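Local coordinates for protein transcriptional regulator, MarR family (Bacillus cereus, PDB 4XRF) that probably binds DNA as a winged helix-turn-helix transcription factor of the MarR family and regulates transcription, at residues T20-Q25 and E110-Y115; T29-P34 and E102-A107; P33-I38 and D69-Q74; K56-P61 and L130-E135. One frame throughout, in Å; residues are numbered along the deposited sequence.

Contact 1: residues T20-Q25 and E110-Y115. With DAO (lauric acid), chain F.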
# COMPACT_ATOMS: atom_id res chain seq x y z
N THR A 20 -0.10 -7.24 4.81
CA THR A 20 -0.67 -8.44 4.23
C THR A 20 -1.69 -9.07 5.19
O THR A 20 -2.75 -9.51 4.77
CB THR A 20 0.44 -9.47 3.92
OG1 THR A 20 1.50 -8.81 3.23
CG2 THR A 20 -0.08 -10.65 3.08
N GLU A 21 -1.36 -9.11 6.47
CA GLU A 21 -2.22 -9.75 7.45
C GLU A 21 -3.47 -8.90 7.71
O GLU A 21 -4.55 -9.42 7.96
CB GLU A 21 -1.47 -10.05 8.75
CG GLU A 21 -0.14 -10.81 8.60
CD GLU A 21 -0.28 -12.19 8.02
OE1 GLU A 21 -1.41 -12.70 7.93
OE2 GLU A 21 0.76 -12.78 7.63
N LEU A 22 -3.32 -7.58 7.61
CA LEU A 22 -4.43 -6.66 7.86
C LEU A 22 -5.39 -6.65 6.69
O LEU A 22 -6.59 -6.46 6.87
CB LEU A 22 -3.91 -5.24 8.18
CG LEU A 22 -3.70 -4.78 9.63
CD1 LEU A 22 -3.88 -5.87 10.68
CD2 LEU A 22 -2.34 -4.12 9.79
N LEU A 23 -4.87 -6.87 5.48
CA LEU A 23 -5.75 -6.99 4.32
C LEU A 23 -6.60 -8.26 4.44
O LEU A 23 -7.79 -8.25 4.13
CB LEU A 23 -4.97 -6.95 3.00
CG LEU A 23 -5.75 -7.22 1.70
CD1 LEU A 23 -6.92 -6.25 1.49
CD2 LEU A 23 -4.81 -7.21 0.49
N GLU A 24 -5.99 -9.35 4.91
CA GLU A 24 -6.73 -10.59 5.18
C GLU A 24 -7.85 -10.30 6.20
O GLU A 24 -8.99 -10.73 6.02
CB GLU A 24 -5.80 -11.68 5.71
CG GLU A 24 -6.42 -13.08 5.78
CD GLU A 24 -7.30 -13.29 7.01
OE1 GLU A 24 -7.21 -12.50 7.97
OE2 GLU A 24 -8.08 -14.27 7.03
N GLN A 25 -7.50 -9.59 7.26
CA GLN A 25 -8.46 -9.30 8.31
C GLN A 25 -9.63 -8.44 7.80
O GLN A 25 -10.79 -8.72 8.13
CB GLN A 25 -7.77 -8.67 9.52
CG GLN A 25 -8.68 -8.49 10.72
CD GLN A 25 -7.88 -8.35 12.00
OE1 GLN A 25 -7.43 -9.34 12.59
NE2 GLN A 25 -7.69 -7.11 12.42
N GLU A 110 -4.97 -14.82 12.60
CA GLU A 110 -4.29 -15.66 13.59
C GLU A 110 -2.77 -15.49 13.62
O GLU A 110 -2.13 -15.76 14.64
CB GLU A 110 -4.65 -17.15 13.40
CG GLU A 110 -6.04 -17.53 13.91
CD GLU A 110 -6.17 -17.42 15.43
OE1 GLU A 110 -5.57 -18.26 16.14
OE2 GLU A 110 -6.89 -16.51 15.91
N HIS A 111 -2.19 -15.04 12.50
CA HIS A 111 -0.77 -14.73 12.46
C HIS A 111 -0.43 -13.55 13.39
O HIS A 111 0.56 -13.59 14.11
CB HIS A 111 -0.30 -14.47 11.02
CG HIS A 111 -0.32 -15.68 10.14
ND1 HIS A 111 0.83 -16.31 9.70
CD2 HIS A 111 -1.35 -16.40 9.63
CE1 HIS A 111 0.51 -17.36 8.96
NE2 HIS A 111 -0.81 -17.44 8.91
N ILE A 112 -1.28 -12.51 13.38
CA ILE A 112 -1.10 -11.34 14.25
C ILE A 112 -1.22 -11.73 15.72
O ILE A 112 -0.42 -11.28 16.54
CB ILE A 112 -2.06 -10.18 13.90
CG1 ILE A 112 -1.70 -9.59 12.53
CG2 ILE A 112 -1.96 -9.05 14.94
CD1 ILE A 112 -2.77 -8.70 11.95
N ALA A 113 -2.19 -12.59 16.03
CA ALA A 113 -2.39 -13.07 17.40
C ALA A 113 -1.17 -13.87 17.85
O ALA A 113 -0.72 -13.71 18.99
CB ALA A 113 -3.65 -13.92 17.48
N LYS A 114 -0.65 -14.72 16.97
CA LYS A 114 0.57 -15.49 17.23
C LYS A 114 1.77 -14.61 17.58
O LYS A 114 2.48 -14.91 18.55
CB LYS A 114 0.90 -16.41 16.05
CG LYS A 114 2.07 -17.35 16.28
CD LYS A 114 2.15 -18.44 15.21
CE LYS A 114 0.90 -19.32 15.19
NZ LYS A 114 1.20 -20.71 14.74
N TYR A 115 2.02 -13.56 16.79
CA TYR A 115 3.15 -12.65 17.03
C TYR A 115 3.03 -11.98 18.39
O TYR A 115 3.98 -11.97 19.17
CB TYR A 115 3.26 -11.55 15.95
CG TYR A 115 3.32 -12.01 14.50
CD1 TYR A 115 3.97 -13.19 14.12
CD2 TYR A 115 2.75 -11.22 13.49
CE1 TYR A 115 4.03 -13.59 12.79
CE2 TYR A 115 2.80 -11.61 12.16
CZ TYR A 115 3.44 -12.79 11.81
OH TYR A 115 3.47 -13.16 10.49
O1 DAO F . -0.02 -8.25 -1.77
O2 DAO F . -1.22 -9.26 -0.24
C1 DAO F . -0.54 -8.28 -0.63
C2 DAO F . -0.35 -7.11 0.31
C3 DAO F . -0.19 -5.77 -0.42
C4 DAO F . -1.42 -4.88 -0.25
C5 DAO F . -2.27 -4.89 -1.51
C6 DAO F . -3.15 -3.65 -1.63
C7 DAO F . -3.93 -3.66 -2.94
C8 DAO F . -3.91 -2.29 -3.64
C9 DAO F . -4.43 -2.41 -5.07
C10 DAO F . -4.11 -1.19 -5.92
C11 DAO F . -5.20 -0.94 -6.96
C12 DAO F . -4.65 -0.30 -8.21
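In the helical region that packs subunits together in this MarR-family fold, Glu21 and Leu22 of helix 4-29 meet His111, Ile112 and Tyr115 of helix 110-116. The two short helical segments run at 130° to each other, and no hydrogen bond joins them. The apolar part centres on Ile112. Its CD1 lies 3.7 Å from Glu21 CB and reaches Leu22 CD1, the two side chains crossing at about a right angle. The Leu22 CD1 to Ile112 CD1 distance, 3.3 Å, is tighter than a usual van der Waals contact. It is doubtful as a measure of packing, because the torsions of Leu22 are far from staggered.

The chain of Glu21 bends at chi2 (-63°), and this brings the carboxylate close to His111. The two side chains cross at about a right angle, with their planes 13° apart, and Glu21 OE1 lies 3.7 Å from His111 CB. Glu21 OE2 is 4.1 Å from His111 ND1 and 4.0 Å from Tyr115 OH.

Thr20 and Leu23 face a bound lauric acid; Leu23 CD2 lies 4.0 Å from its C5. Gln8 of the second subunit packs on both Leu22 and Ile112. At the far end Gln25 OE1 accepts from Asn109 N, which ties helix 4-29 to the start of helix 110-116.

Contact 2: residues T29-P34 and E102-A107; sequences TGLTPP and EEAMTA
Thr29, the last residue of helix 4-29, packs against Ala104 of helix 95-106, and the tight part of the contact is built round its methyl group. Thr29 CG2 lies 3.7 Å from Ala104 CA and 3.9 Å from Ala104 CB. It also comes 4.1 Å from Ala107 CB, so the methyl touches both Ala104 and Ala107, three residues further on. The small side chains let the backbones come close, with Thr29 CA and Ala104 CA 5.0 Å apart. From the loop, Leu31 CD1 adds a further apolar touch at 4.0 Å to Ala104 CB.

The first torsion of Thr29 (chi1 65°) turns CG2 to the alanines and OG1 away from them. OG1 hydrogen-bonds Gln25 O in the preceding turn and takes a weak bond from Leu31 N at 3.4 Å. Gly30, the first residue past the helix, has positive phi.

The other side is looser. Glu103 is extended beyond CG, yet its OE2 stays 4.2 Å from Thr29 O, and Arg100 NH1 is the group that bonds this carbonyl. Glu103 faces Glu75 and Asp73 of the third subunit. That Glu75 lies close with a like charge, and that Asp73 packs on both Glu103 and Ala107. Thr106 is solvent-exposed and turns back on its own helix, its OG1 donating to Glu103 O at 2.8 Å.

Thr32 caps the start of helix 33-45. The contact thus lies at the corner between helices 4-29 and 33-45, where Leu39 and Phe36 of helix 33-45 pack on Leu31 and Ala104.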
# COMPACT_ATOMS: atom_id res chain seq x y z
N THR A 29 -13.48 -9.76 7.85
CA THR A 29 -14.35 -9.13 8.84
C THR A 29 -15.16 -7.95 8.28
O THR A 29 -16.15 -7.56 8.89
CB THR A 29 -13.57 -8.64 10.09
OG1 THR A 29 -12.66 -7.60 9.70
CG2 THR A 29 -12.79 -9.79 10.72
N GLY A 30 -14.74 -7.39 7.15
CA GLY A 30 -15.33 -6.17 6.57
C GLY A 30 -15.01 -4.88 7.31
O GLY A 30 -15.69 -3.86 7.13
N LEU A 31 -13.97 -4.91 8.15
CA LEU A 31 -13.56 -3.77 8.96
C LEU A 31 -12.06 -3.49 8.90
O LEU A 31 -11.28 -4.41 8.89
CB LEU A 31 -13.95 -4.00 10.44
CG LEU A 31 -15.44 -4.32 10.71
CD1 LEU A 31 -15.63 -5.00 12.06
CD2 LEU A 31 -16.32 -3.07 10.57
N THR A 32 -11.67 -2.22 8.88
CA THR A 32 -10.28 -1.86 9.13
C THR A 32 -10.05 -1.94 10.65
O THR A 32 -11.02 -1.96 11.42
CB THR A 32 -9.97 -0.42 8.70
OG1 THR A 32 -10.69 0.46 9.56
CG2 THR A 32 -10.41 -0.16 7.27
N PRO A 33 -8.78 -2.00 11.10
CA PRO A 33 -8.58 -2.06 12.55
C PRO A 33 -9.18 -0.92 13.39
O PRO A 33 -9.68 -1.21 14.48
CB PRO A 33 -7.06 -2.17 12.68
CG PRO A 33 -6.69 -2.98 11.46
CD PRO A 33 -7.55 -2.39 10.37
N PRO A 34 -9.16 0.35 12.90
CA PRO A 34 -9.80 1.37 13.73
C PRO A 34 -11.34 1.23 13.80
O PRO A 34 -11.93 1.52 14.86
CB PRO A 34 -9.40 2.70 13.04
CG PRO A 34 -8.10 2.36 12.36
CD PRO A 34 -8.36 0.97 11.83
N GLU A 102 -18.90 -9.32 17.09
CA GLU A 102 -18.75 -10.71 17.56
C GLU A 102 -18.17 -11.63 16.49
O GLU A 102 -17.26 -12.43 16.77
CB GLU A 102 -20.09 -11.26 18.06
CG GLU A 102 -20.62 -10.57 19.30
CD GLU A 102 -21.99 -11.09 19.72
OE1 GLU A 102 -22.30 -12.27 19.45
OE2 GLU A 102 -22.75 -10.32 20.34
N GLU A 103 -18.69 -11.53 15.28
CA GLU A 103 -18.15 -12.26 14.13
C GLU A 103 -16.68 -11.89 13.88
O GLU A 103 -15.84 -12.78 13.72
CB GLU A 103 -19.02 -11.97 12.90
CG GLU A 103 -18.45 -12.43 11.57
CD GLU A 103 -19.16 -11.76 10.40
OE1 GLU A 103 -20.25 -12.26 10.02
OE2 GLU A 103 -18.65 -10.73 9.89
N ALA A 104 -16.37 -10.60 13.88
CA ALA A 104 -14.99 -10.12 13.73
C ALA A 104 -14.02 -10.67 14.79
O ALA A 104 -12.86 -10.97 14.49
CB ALA A 104 -14.95 -8.60 13.72
N MET A 105 -14.50 -10.76 16.03
CA MET A 105 -13.79 -11.41 17.12
C MET A 105 -13.26 -12.79 16.71
O MET A 105 -12.07 -13.07 16.85
CB MET A 105 -14.77 -11.61 18.28
CG MET A 105 -14.20 -11.48 19.67
SD MET A 105 -14.18 -9.75 20.13
CE MET A 105 -12.43 -9.43 19.98
N THR A 106 -14.16 -13.63 16.19
CA THR A 106 -13.84 -15.01 15.86
C THR A 106 -12.99 -15.12 14.59
O THR A 106 -12.20 -16.04 14.45
CB THR A 106 -15.11 -15.88 15.72
OG1 THR A 106 -15.82 -15.50 14.53
CG2 THR A 106 -16.03 -15.73 16.94
N ALA A 107 -13.16 -14.17 13.66
CA ALA A 107 -12.47 -14.22 12.37
C ALA A 107 -11.18 -13.39 12.33
O ALA A 107 -10.68 -13.06 11.25
CB ALA A 107 -13.43 -13.83 11.25

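Contact 3: residues P33-I38 and D69-Q74. With SO4 (sulfate ion), chain K.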
# COMPACT_ATOMS: atom_id res chain seq x y z
N PRO A 33 -8.78 -2.00 11.10
CA PRO A 33 -8.58 -2.06 12.55
C PRO A 33 -9.18 -0.92 13.39
O PRO A 33 -9.68 -1.21 14.48
CB PRO A 33 -7.06 -2.17 12.68
CG PRO A 33 -6.69 -2.98 11.46
CD PRO A 33 -7.55 -2.39 10.37
N PRO A 34 -9.16 0.35 12.90
CA PRO A 34 -9.80 1.37 13.73
C PRO A 34 -11.34 1.23 13.80
O PRO A 34 -11.93 1.52 14.86
CB PRO A 34 -9.40 2.70 13.04
CG PRO A 34 -8.10 2.36 12.36
CD PRO A 34 -8.36 0.97 11.83
N GLN A 35 -11.96 0.80 12.70
CA GLN A 35 -13.42 0.57 12.69
C GLN A 35 -13.80 -0.54 13.69
O GLN A 35 -14.79 -0.42 14.43
CB GLN A 35 -13.91 0.17 11.29
CG GLN A 35 -13.92 1.28 10.24
CD GLN A 35 -14.44 0.78 8.90
OE1 GLN A 35 -14.12 -0.34 8.47
NE2 GLN A 35 -15.24 1.59 8.23
N PHE A 36 -13.00 -1.60 13.70
CA PHE A 36 -13.23 -2.72 14.60
C PHE A 36 -13.12 -2.25 16.05
O PHE A 36 -13.98 -2.55 16.87
CB PHE A 36 -12.25 -3.88 14.33
CG PHE A 36 -12.38 -5.05 15.28
CD1 PHE A 36 -13.62 -5.60 15.58
CD2 PHE A 36 -11.24 -5.64 15.83
CE1 PHE A 36 -13.73 -6.68 16.45
CE2 PHE A 36 -11.35 -6.74 16.68
CZ PHE A 36 -12.60 -7.25 17.00
N TYR A 37 -12.06 -1.50 16.36
CA TYR A 37 -11.87 -0.99 17.72
C TYR A 37 -12.98 -0.05 18.14
O TYR A 37 -13.44 -0.12 19.27
CB TYR A 37 -10.50 -0.31 17.92
CG TYR A 37 -10.21 -0.25 19.39
CD1 TYR A 37 -9.90 -1.42 20.10
CD2 TYR A 37 -10.31 0.92 20.09
CE1 TYR A 37 -9.67 -1.38 21.47
CE2 TYR A 37 -10.08 0.96 21.45
CZ TYR A 37 -9.76 -0.19 22.13
OH TYR A 37 -9.53 -0.15 23.48
N ILE A 38 -13.43 0.81 17.24
CA ILE A 38 -14.62 1.62 17.52
C ILE A 38 -15.81 0.76 17.95
O ILE A 38 -16.43 1.03 18.99
CB ILE A 38 -14.98 2.57 16.35
CG1 ILE A 38 -13.95 3.72 16.30
CG2 ILE A 38 -16.37 3.19 16.55
CD1 ILE A 38 -13.91 4.48 14.98
N ASP A 69 -19.04 8.14 9.67
CA ASP A 69 -19.73 8.16 8.37
C ASP A 69 -19.59 6.81 7.63
O ASP A 69 -20.54 6.33 7.04
CB ASP A 69 -19.18 9.25 7.45
CG ASP A 69 -19.55 10.63 7.88
OD1 ASP A 69 -20.49 10.80 8.71
OD2 ASP A 69 -18.91 11.59 7.37
N ARG A 70 -18.40 6.20 7.67
CA ARG A 70 -18.20 4.91 6.98
C ARG A 70 -18.93 3.75 7.66
O ARG A 70 -19.46 2.86 6.99
CB ARG A 70 -16.70 4.58 6.79
CG ARG A 70 -15.89 5.64 6.05
CD ARG A 70 -16.22 5.72 4.56
NE ARG A 70 -17.44 6.48 4.25
CZ ARG A 70 -17.52 7.81 4.18
NH1 ARG A 70 -16.46 8.58 4.41
NH2 ARG A 70 -18.69 8.39 3.89
N LEU A 71 -18.97 3.77 9.00
CA LEU A 71 -19.68 2.75 9.78
C LEU A 71 -21.20 2.89 9.62
O LEU A 71 -21.92 1.89 9.72
CB LEU A 71 -19.31 2.86 11.27
CG LEU A 71 -18.28 1.95 11.98
CD1 LEU A 71 -17.60 0.91 11.09
CD2 LEU A 71 -17.28 2.74 12.81
N ILE A 72 -21.67 4.12 9.37
CA ILE A 72 -23.07 4.40 9.01
C ILE A 72 -23.40 3.82 7.62
O ILE A 72 -24.39 3.11 7.48
CB ILE A 72 -23.40 5.92 9.11
CG1 ILE A 72 -23.36 6.36 10.57
CG2 ILE A 72 -24.76 6.26 8.49
CD1 ILE A 72 -23.45 7.87 10.76
N ASP A 73 -22.55 4.06 6.62
CA ASP A 73 -22.68 3.38 5.30
C ASP A 73 -22.85 1.85 5.43
O ASP A 73 -23.69 1.27 4.75
CB ASP A 73 -21.48 3.66 4.38
CG ASP A 73 -21.33 5.13 4.02
OD1 ASP A 73 -22.34 5.88 4.01
OD2 ASP A 73 -20.18 5.55 3.76
N GLN A 74 -22.04 1.21 6.28
CA GLN A 74 -22.16 -0.24 6.52
C GLN A 74 -23.32 -0.57 7.46
O GLN A 74 -23.59 -1.74 7.71
CB GLN A 74 -20.86 -0.85 7.09
CG GLN A 74 -19.64 -0.81 6.18
CD GLN A 74 -18.63 -1.89 6.53
OE1 GLN A 74 -18.99 -3.07 6.65
NE2 GLN A 74 -17.37 -1.50 6.68
S SO4 K . -10.90 1.91 25.96
O1 SO4 K . -10.49 3.15 26.69
O2 SO4 K . -12.37 1.94 25.78
O3 SO4 K . -10.55 0.70 26.75
O4 SO4 K . -10.19 1.94 24.64
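Gln35 and Leu71 form the first shell, their side chains sliding past each other in opposite directions. Leu71 CD1 lies 3.8 Å from Gln35 CB and rests against the whole length of the glutamine. The other branch, CD2, meets Ile38 CG2 at 3.9 Å. Gln35 NE2 ends 3.6 Å from Arg70 CB. The side chains of Gln35 and Gln74 cross at about a right angle, their amide planes 59° apart, with Gln35 OE1 3.9 Å from Gln74 NE2.

A second shell fixes these ends. Gln35 OE1 accepts from Thr32 N, and both NE2 groups donate to Gln27 O of the third subunit. Gln74 NE2 also bonds Gly30 O, while its OE1 accepts from Arg100. The guanidinium of Arg70 leads away from the contact. It grips Asp73 side-on: NE lies 2.9 Å from Asp73 OD2, and NH2 donates to the same oxygen, which lies in the guanidinium plane.

The segments cross at -80°. Helix 61-73 holds the position of the recognition helix of the winged helix-turn-helix, and here its C-terminal part packs on helix 33-45. Val77 of the first wing strand packs on Leu71, and Met57 of helix 50-57 on Ile38.

Contact 4: residues K56-P61 and L130-E135. With ISQ (isoquinoline), chain E; SO4 (sulfate ion), chain K.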
# COMPACT_ATOMS: atom_id res chain seq x y z
N LYS A 56 -10.65 8.31 23.01
CA LYS A 56 -10.17 6.93 23.15
C LYS A 56 -9.26 6.48 22.00
O LYS A 56 -8.40 5.60 22.21
CB LYS A 56 -11.34 5.97 23.34
CG LYS A 56 -11.97 6.03 24.73
CD LYS A 56 -13.34 5.36 24.71
CE LYS A 56 -14.03 5.41 26.08
NZ LYS A 56 -13.40 4.48 27.06
N MET A 57 -9.42 7.08 20.82
CA MET A 57 -8.61 6.73 19.61
C MET A 57 -7.40 7.66 19.44
O MET A 57 -6.58 7.47 18.53
CB MET A 57 -9.45 6.81 18.32
CG MET A 57 -10.74 6.00 18.28
SD MET A 57 -10.50 4.22 18.26
CE MET A 57 -9.70 3.92 16.69
N TYR A 58 -7.33 8.70 20.28
CA TYR A 58 -6.25 9.68 20.24
C TYR A 58 -6.21 10.52 18.96
O TYR A 58 -5.16 11.01 18.55
CB TYR A 58 -4.89 9.01 20.55
CG TYR A 58 -4.87 8.47 21.97
CD1 TYR A 58 -5.32 7.18 22.25
CD2 TYR A 58 -4.45 9.28 23.03
CE1 TYR A 58 -5.33 6.70 23.55
CE2 TYR A 58 -4.45 8.80 24.34
CZ TYR A 58 -4.89 7.49 24.58
OH TYR A 58 -4.89 7.00 25.86
N VAL A 59 -7.38 10.68 18.35
CA VAL A 59 -7.55 11.47 17.12
C VAL A 59 -8.45 12.70 17.34
O VAL A 59 -9.14 12.81 18.36
CB VAL A 59 -8.12 10.60 15.97
CG1 VAL A 59 -7.22 9.40 15.69
CG2 VAL A 59 -9.55 10.17 16.28
N LYS A 60 -8.44 13.62 16.37
CA LYS A 60 -9.34 14.79 16.37
C LYS A 60 -10.80 14.36 16.17
O LYS A 60 -11.05 13.34 15.53
CB LYS A 60 -8.96 15.74 15.22
CG LYS A 60 -7.62 16.43 15.33
CD LYS A 60 -7.65 17.51 16.40
CE LYS A 60 -6.49 18.48 16.26
NZ LYS A 60 -6.39 19.38 17.44
N PRO A 61 -11.77 15.13 16.73
CA PRO A 61 -13.20 14.91 16.41
C PRO A 61 -13.48 14.73 14.90
O PRO A 61 -14.21 13.81 14.52
CB PRO A 61 -13.86 16.19 16.93
CG PRO A 61 -13.01 16.61 18.08
CD PRO A 61 -11.60 16.15 17.78
N LEU A 130 3.35 3.88 23.75
CA LEU A 130 4.20 4.53 22.74
C LEU A 130 3.42 4.89 21.46
O LEU A 130 3.62 5.97 20.89
CB LEU A 130 5.42 3.67 22.40
CG LEU A 130 6.41 3.51 23.56
CD1 LEU A 130 7.32 2.32 23.31
CD2 LEU A 130 7.20 4.79 23.84
N PHE A 131 2.53 4.00 21.03
CA PHE A 131 1.68 4.25 19.87
C PHE A 131 0.66 5.36 20.14
O PHE A 131 0.38 6.18 19.27
CB PHE A 131 0.95 2.97 19.43
CG PHE A 131 1.78 2.05 18.59
CD1 PHE A 131 3.15 2.25 18.43
CD2 PHE A 131 1.20 0.94 17.99
CE1 PHE A 131 3.91 1.38 17.67
CE2 PHE A 131 1.95 0.07 17.23
CZ PHE A 131 3.31 0.28 17.06
N GLU A 132 0.10 5.38 21.35
CA GLU A 132 -0.84 6.42 21.73
C GLU A 132 -0.11 7.78 21.76
O GLU A 132 -0.64 8.79 21.29
CB GLU A 132 -1.48 6.11 23.10
CG GLU A 132 -2.50 4.99 23.05
CD GLU A 132 -2.97 4.53 24.43
OE1 GLU A 132 -2.37 4.93 25.45
OE2 GLU A 132 -3.96 3.76 24.49
N LYS A 133 1.12 7.78 22.25
CA LYS A 133 1.91 9.00 22.25
C LYS A 133 2.20 9.44 20.81
O LYS A 133 1.99 10.61 20.48
CB LYS A 133 3.20 8.87 23.06
CG LYS A 133 3.72 10.22 23.51
CD LYS A 133 5.05 10.14 24.23
CE LYS A 133 5.39 11.52 24.80
NZ LYS A 133 6.83 11.62 25.15
N LEU A 134 2.66 8.51 19.97
CA LEU A 134 2.92 8.82 18.56
C LEU A 134 1.68 9.35 17.84
O LEU A 134 1.76 10.33 17.10
CB LEU A 134 3.47 7.62 17.80
CG LEU A 134 4.99 7.49 17.67
CD1 LEU A 134 5.30 6.21 16.90
CD2 LEU A 134 5.60 8.70 16.98
N GLU A 135 0.54 8.70 18.05
CA GLU A 135 -0.72 9.19 17.49
C GLU A 135 -1.04 10.62 17.93
O GLU A 135 -1.47 11.44 17.12
CB GLU A 135 -1.89 8.26 17.81
CG GLU A 135 -3.17 8.65 17.09
CD GLU A 135 -3.11 8.41 15.59
OE1 GLU A 135 -2.30 9.06 14.89
OE2 GLU A 135 -3.88 7.56 15.09
C1 ISQ E . 6.31 3.44 11.25
N2 ISQ E . 7.41 4.05 11.73
C3 ISQ E . 7.61 4.25 13.05
C4 ISQ E . 6.68 3.85 14.01
C4A ISQ E . 5.51 3.22 13.59
C5 ISQ E . 4.54 2.79 14.48
C6 ISQ E . 3.39 2.16 13.99
C7 ISQ E . 3.20 1.95 12.62
C8 ISQ E . 4.16 2.36 11.68
C8A ISQ E . 5.32 3.00 12.13
S SO4 K . -10.90 1.91 25.96
O1 SO4 K . -10.49 3.15 26.69
O2 SO4 K . -12.37 1.94 25.78
O3 SO4 K . -10.55 0.70 26.75
O4 SO4 K . -10.19 1.94 24.64
O HOH W 1 -5.90 6.02 16.16
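Tyr58 meets Glu132 where helix 50-57, the first helix of the helix-turn-helix, ends in a Schellman motif. Tyr58 has positive phi there, and its side chain points at helix 121-139. Glu132 crosses over one face of the phenol ring. Its CB stands 3.9 Å from the centroid of the Tyr58 ring, only 10° off the normal, a CH-pi contact. Beyond CB the extended glutamate stays over the same face, above CE1, and runs toward the hydroxyl. Glu132 CG is 3.3 Å from Tyr58 CE1, a tight approach. The carboxylate is turned 32° from the ring plane, and Glu132 OE1 ends 3.3 Å from Tyr58 OH. The firmer partner of this acid is Arg129, in a salt bridge.

Glu135, one turn on, takes the other end of Tyr58. Its CG lies 3.4 Å from Tyr58 O. The chain bends at chi2 (70°), and OE2 comes within 3.9 Å of Val59 CG1. Tyr58 O is itself bonded to Thr141 OG1.

Phe131 and Leu134 lie on another side of helix 121-139 and take no part in the contact. They line the isoquinoline pocket, with Ala11 of the second subunit packing on Phe131. Lys56 likewise points away and donates through NZ to two oxygens of a sulfate, probably from the crystallisation liquor. Tyr37 of the same chain and Lys6 of the second subunit also bind this ion. Between the segments, one water donates to Met57 O at 2.9 Å and to Glu135 OE2 at 2.8 Å.

From the N terminus, helix 4-29 opens the loop that contact 1 closes at 110-115. Contacts 2 and 3 nest inside it. They share Pro33 and Pro34 and touch each other: contact 3 closes the shorter loop at 69-74, and contact 2 closes at 102-107, beyond the wing. Contact 4 starts at 56-61, within the loop of contact 3, and ends at 130-135, so it crosses all three. Met57 joins contact 4 to contacts 2 and 3; contact 1 stays about 10 Å away at the nearest atoms. Contact 1 joins helices 4-29 and 110-116. Contact 2 sets the turn before helix 33-45 on helix 95-106. Contact 3 packs helix 61-73 on helix 33-45, and contact 4 sets the end of helix 50-57 against helix 121-139.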